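Local coordinates for protein polyhedrin (Operophtera brumata cypovirus 19, PDB 5A99) that builds the polyhedra, the crystalline occlusion bodies of an insect cypovirus, in which virus particles are probably embedded and protected outside the host, at residues G90-N95 and N129-I134; V38-D43 and Y238-K243. One frame throughout, in Å; residues are numbered along the deposited sequence.

Contact 1 of 2, residues G90-N95 and N129-I134; sequences GLLSDN and NKYNNI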
# COMPACT_ATOMS: atom_id res chain seq x y z
N GLY A 90 1.68 2.69 25.92
CA GLY A 90 2.94 2.35 26.57
C GLY A 90 4.03 1.84 25.64
O GLY A 90 5.22 2.12 25.85
N LEU A 91 3.65 1.10 24.60
CA LEU A 91 4.66 0.57 23.66
C LEU A 91 5.25 1.67 22.80
O LEU A 91 6.39 1.57 22.35
CB LEU A 91 4.06 -0.52 22.77
CG LEU A 91 3.32 -1.68 23.46
CD1 LEU A 91 2.85 -2.74 22.43
CD2 LEU A 91 4.18 -2.31 24.55
N LEU A 92 4.48 2.73 22.57
CA LEU A 92 4.97 3.85 21.77
C LEU A 92 5.89 4.78 22.55
O LEU A 92 6.93 5.21 22.05
CB LEU A 92 3.80 4.65 21.20
CG LEU A 92 4.15 5.89 20.38
CD1 LEU A 92 5.07 5.52 19.21
CD2 LEU A 92 2.85 6.52 19.88
N SER A 93 5.49 5.10 23.79
CA SER A 93 6.15 6.15 24.56
C SER A 93 6.45 5.66 25.98
O SER A 93 5.54 5.30 26.71
CB SER A 93 5.28 7.41 24.62
OG SER A 93 5.04 7.98 23.34
N ASP A 94 7.73 5.66 26.35
CA ASP A 94 8.15 5.12 27.65
C ASP A 94 7.32 5.69 28.80
O ASP A 94 7.36 6.90 29.05
CB ASP A 94 9.64 5.42 27.88
CG ASP A 94 10.54 4.76 26.86
OD1 ASP A 94 10.30 4.93 25.64
OD2 ASP A 94 11.49 4.06 27.27
N ASN A 95 6.58 4.82 29.49
CA ASN A 95 5.76 5.22 30.65
C ASN A 95 4.63 6.18 30.32
O ASN A 95 4.15 6.89 31.20
CB ASN A 95 6.61 5.86 31.74
CG ASN A 95 7.62 4.90 32.32
OD1 ASN A 95 7.31 3.74 32.59
ND2 ASN A 95 8.83 5.37 32.52
N ASN A 129 12.24 -2.80 13.69
CA ASN A 129 12.26 -1.60 14.51
C ASN A 129 11.48 -1.81 15.80
O ASN A 129 10.73 -2.78 15.94
CB ASN A 129 11.65 -0.42 13.75
CG ASN A 129 12.65 0.31 12.88
OD1 ASN A 129 13.85 0.03 12.92
ND2 ASN A 129 12.17 1.27 12.10
N LYS A 130 11.68 -0.91 16.75
CA LYS A 130 10.81 -0.80 17.91
C LYS A 130 9.43 -0.34 17.44
O LYS A 130 9.26 0.11 16.30
CB LYS A 130 11.35 0.25 18.87
CG LYS A 130 12.74 -0.00 19.43
CD LYS A 130 13.10 1.13 20.39
CE LYS A 130 14.37 0.85 21.18
NZ LYS A 130 14.10 0.12 22.47
N TYR A 131 8.45 -0.39 18.34
CA TYR A 131 7.12 0.13 18.05
C TYR A 131 7.19 1.57 17.52
O TYR A 131 6.44 1.94 16.61
CB TYR A 131 6.26 0.09 19.32
CG TYR A 131 4.79 0.40 19.11
CD1 TYR A 131 4.35 1.71 18.94
CD2 TYR A 131 3.85 -0.62 19.11
CE1 TYR A 131 2.99 2.00 18.76
CE2 TYR A 131 2.50 -0.34 18.94
CZ TYR A 131 2.08 0.96 18.76
OH TYR A 131 0.73 1.20 18.58
N ASN A 132 8.09 2.38 18.08
CA ASN A 132 8.14 3.80 17.75
C ASN A 132 8.61 4.04 16.33
O ASN A 132 8.50 5.15 15.81
CB ASN A 132 9.00 4.57 18.77
CG ASN A 132 10.47 4.13 18.79
OD1 ASN A 132 11.02 3.65 17.79
ND2 ASN A 132 11.12 4.28 19.94
N ASN A 133 9.14 2.98 15.71
CA ASN A 133 9.44 2.95 14.28
C ASN A 133 10.48 3.98 13.83
O ASN A 133 10.41 4.51 12.71
CB ASN A 133 8.15 3.12 13.47
CG ASN A 133 8.33 2.85 11.99
OD1 ASN A 133 9.16 2.03 11.57
ND2 ASN A 133 7.54 3.53 11.18
N ILE A 134 11.47 4.23 14.69
CA ILE A 134 12.61 5.06 14.32
C ILE A 134 13.81 4.17 14.09
O ILE A 134 14.19 3.36 14.94
CB ILE A 134 12.92 6.13 15.39
CG1 ILE A 134 11.70 7.04 15.58
CG2 ILE A 134 14.17 6.94 15.01
CD1 ILE A 134 11.77 7.91 16.82
O HOH W 1 8.70 2.13 21.00
O HOH W 2 9.53 4.89 22.48
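With its CG turned away from the backbone N (chi1 -171°), Tyr-131 sends its ring toward the last turn of helix 81-92, where Leu-91 CB faces one side of that ring and chi1 of -52° sets Leu-91 CD1 beside Tyr-131 CD2. The motif is a helix end docked on a type I beta turn, Lys-130 to Asn-133, that follows strand 125-129. Leu-91 CB makes a CH-pi contact, 4.1 Å from the centroid of the Tyr-131 ring and 28° off its normal. Leu-92 CA comes obliquely to Tyr-131 CD1 (3.6 Å), Leu-92 CB lies 3.7 Å from Tyr-131 CE1, and Leu-92 CD1 reaches the ring edge in plane and then Asn-132 CA. Beyond the ring, Tyr-131 OH is hydrogen-bonded to Arg-88 NE of the same helix, which ties the phenol at its far end. Polar links across the contact pass through water. One molecule donates to Leu-91 O and weakly accepts from Asn-132 N. The subunit interface lies close by, with Leu-92 packing on Tyr-222 of the second subunit. Asn-132 also forms an Asx turn, its OD1 accepting from Ile-134 N, and its ND2 donates at 3.1 Å to a second water, which itself donates to Leu-92 O at 2.7 Å.

Contact 2 of 2, residues V38-D43 and Y238-K243; sequences VLYMKD and YLYRTK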
# COMPACT_ATOMS: atom_id res chain seq x y z
N VAL A 38 6.97 -15.29 8.93
CA VAL A 38 6.23 -16.26 9.72
C VAL A 38 6.33 -15.86 11.17
O VAL A 38 7.42 -15.72 11.72
CB VAL A 38 6.81 -17.67 9.56
CG1 VAL A 38 5.96 -18.71 10.35
CG2 VAL A 38 6.90 -18.03 8.10
N LEU A 39 5.18 -15.67 11.80
CA LEU A 39 5.14 -15.23 13.19
C LEU A 39 4.61 -16.34 14.09
O LEU A 39 3.50 -16.84 13.89
CB LEU A 39 4.27 -13.98 13.31
CG LEU A 39 4.74 -12.87 12.37
CD1 LEU A 39 3.73 -11.75 12.25
CD2 LEU A 39 6.08 -12.33 12.85
N TYR A 40 5.42 -16.72 15.06
CA TYR A 40 5.03 -17.76 16.00
C TYR A 40 4.44 -17.10 17.22
O TYR A 40 5.11 -16.35 17.94
CB TYR A 40 6.23 -18.63 16.34
CG TYR A 40 6.89 -19.18 15.09
CD1 TYR A 40 6.42 -20.35 14.50
CD2 TYR A 40 7.94 -18.51 14.49
CE1 TYR A 40 7.01 -20.85 13.35
CE2 TYR A 40 8.53 -19.00 13.35
CZ TYR A 40 8.07 -20.16 12.78
OH TYR A 40 8.65 -20.64 11.64
N MET A 41 3.17 -17.38 17.45
CA MET A 41 2.40 -16.66 18.44
C MET A 41 2.47 -17.37 19.80
O MET A 41 3.04 -18.46 19.94
CB MET A 41 0.95 -16.48 17.96
CG MET A 41 0.81 -15.93 16.52
SD MET A 41 1.77 -14.46 16.07
CE MET A 41 0.94 -13.24 17.08
N LYS A 42 1.90 -16.73 20.81
CA LYS A 42 2.03 -17.19 22.19
C LYS A 42 1.22 -18.46 22.46
O LYS A 42 1.45 -19.16 23.45
CB LYS A 42 1.66 -16.05 23.14
CG LYS A 42 2.65 -14.89 23.05
CD LYS A 42 2.35 -13.73 23.99
CE LYS A 42 3.56 -12.79 24.07
NZ LYS A 42 3.38 -11.64 24.97
N ASP A 43 0.29 -18.79 21.56
CA ASP A 43 -0.47 -20.03 21.69
C ASP A 43 0.09 -21.14 20.79
O ASP A 43 -0.52 -22.20 20.61
CB ASP A 43 -1.96 -19.79 21.39
CG ASP A 43 -2.21 -19.26 19.99
OD1 ASP A 43 -1.25 -19.01 19.22
OD2 ASP A 43 -3.40 -19.07 19.65
N TYR A 238 6.58 -24.16 -1.03
CA TYR A 238 7.35 -23.15 -0.32
C TYR A 238 8.29 -23.84 0.65
O TYR A 238 7.85 -24.51 1.59
CB TYR A 238 6.41 -22.23 0.44
CG TYR A 238 5.63 -21.29 -0.44
CD1 TYR A 238 6.28 -20.56 -1.42
CD2 TYR A 238 4.26 -21.16 -0.32
CE1 TYR A 238 5.60 -19.70 -2.23
CE2 TYR A 238 3.55 -20.31 -1.14
CZ TYR A 238 4.23 -19.58 -2.09
OH TYR A 238 3.54 -18.73 -2.91
N LEU A 239 9.59 -23.70 0.41
CA LEU A 239 10.61 -24.32 1.25
C LEU A 239 10.53 -23.73 2.66
O LEU A 239 10.26 -22.55 2.83
CB LEU A 239 12.00 -24.14 0.62
CG LEU A 239 12.15 -24.76 -0.77
CD1 LEU A 239 13.55 -24.57 -1.33
CD2 LEU A 239 11.79 -26.25 -0.73
N TYR A 240 10.73 -24.58 3.66
CA TYR A 240 10.46 -24.19 5.04
C TYR A 240 11.27 -25.03 6.03
O TYR A 240 11.54 -26.22 5.80
CB TYR A 240 8.96 -24.32 5.35
CG TYR A 240 8.58 -23.94 6.76
CD1 TYR A 240 8.48 -22.61 7.13
CD2 TYR A 240 8.31 -24.91 7.72
CE1 TYR A 240 8.15 -22.25 8.42
CE2 TYR A 240 7.96 -24.56 9.01
CZ TYR A 240 7.89 -23.22 9.35
OH TYR A 240 7.54 -22.85 10.62
N ARG A 241 11.64 -24.39 7.13
CA ARG A 241 12.43 -25.02 8.17
C ARG A 241 11.62 -25.06 9.47
O ARG A 241 11.19 -24.02 9.96
CB ARG A 241 13.71 -24.21 8.37
CG ARG A 241 14.92 -24.98 8.81
CD ARG A 241 16.16 -24.08 8.79
NE ARG A 241 16.93 -24.23 7.55
CZ ARG A 241 17.48 -25.38 7.20
NH1 ARG A 241 17.34 -26.44 7.99
NH2 ARG A 241 18.16 -25.49 6.07
N THR A 242 11.42 -26.26 10.01
CA THR A 242 10.63 -26.45 11.23
C THR A 242 11.40 -26.13 12.52
O THR A 242 12.61 -25.88 12.49
CB THR A 242 10.09 -27.90 11.33
OG1 THR A 242 11.17 -28.80 11.59
CG2 THR A 242 9.35 -28.31 10.05
N LYS A 243 10.70 -26.13 13.65
CA LYS A 243 11.32 -25.85 14.95
C LYS A 243 12.46 -26.82 15.23
O LYS A 243 13.49 -26.44 15.81
CB LYS A 243 10.29 -25.95 16.08
CG LYS A 243 10.90 -25.69 17.45
CD LYS A 243 10.00 -26.15 18.59
CE LYS A 243 10.73 -26.02 19.93
NZ LYS A 243 9.83 -26.27 21.11
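Tyr-40 and Tyr-240 approach from opposite directions and join through their hydroxyls. Followed outward, Tyr-240 begins at a CB that points toward strand 33-40. Its CG lies anti to the backbone N (chi1 180°), which carries the ring away from the loop 238-243 and in over the sheet. Val-38 CG2 lies at the edge, near the ring plane, in a loose apolar contact 4.4 Å from Tyr-240 CE1, and the same Tyr-240 CE1 is 3.6 Å from Tyr-40 OH. One atom farther on, Tyr-240 CZ is 3.5 Å from Tyr-40 OH. This is the packing of a C-terminal segment and its preceding helix, 225-236, against an antiparallel sheet in which strand 33-40 runs between 110-116 and 46-53; the ring of Tyr-240 stacks with Trp-233 of that helix. At the tip, Tyr-240 OH accepts a hydrogen bond of 2.7 Å from Tyr-40 OH, and it sits in the plane of the Tyr-40 ring, at its edge, 3.4 Å from Tyr-40 CE1. Tyr-240 OH is also hydrogen-bonded to Glu-225 OE2, whose carboxylate would be expected to polarise the hydroxyl pair, and Tyr-40 OH to Gln-112 NE2, so a chain of hydrogen bonds runs from strand 110-116 through both phenols to helix 225-236. The other carboxylate oxygen of that glutamate, OE1, takes the backbone N of Lys-243.

The two contacts lie with centres about 25 Å apart and nearest atoms about 9 Å apart, without touching. Along the chain contact 1 is nested within contact 2: strand 33-40 comes first, then helix 81-92 and the loop after strand 125-129, and only near the C-terminus does 238-243 return to close the outer loop. They involve different sheets. Contact 2 fastens the chain end over the six-stranded antiparallel sheet, closer to the centre of the chain (about 11 Å, against about 23 Å for contact 1, centre to centre), whereas contact 1 lies beyond the edge strand 125-129 of the three-stranded sheet. The outer one meets the second subunit of the three-chain assembly; the inner one mainly joins elements of one chain.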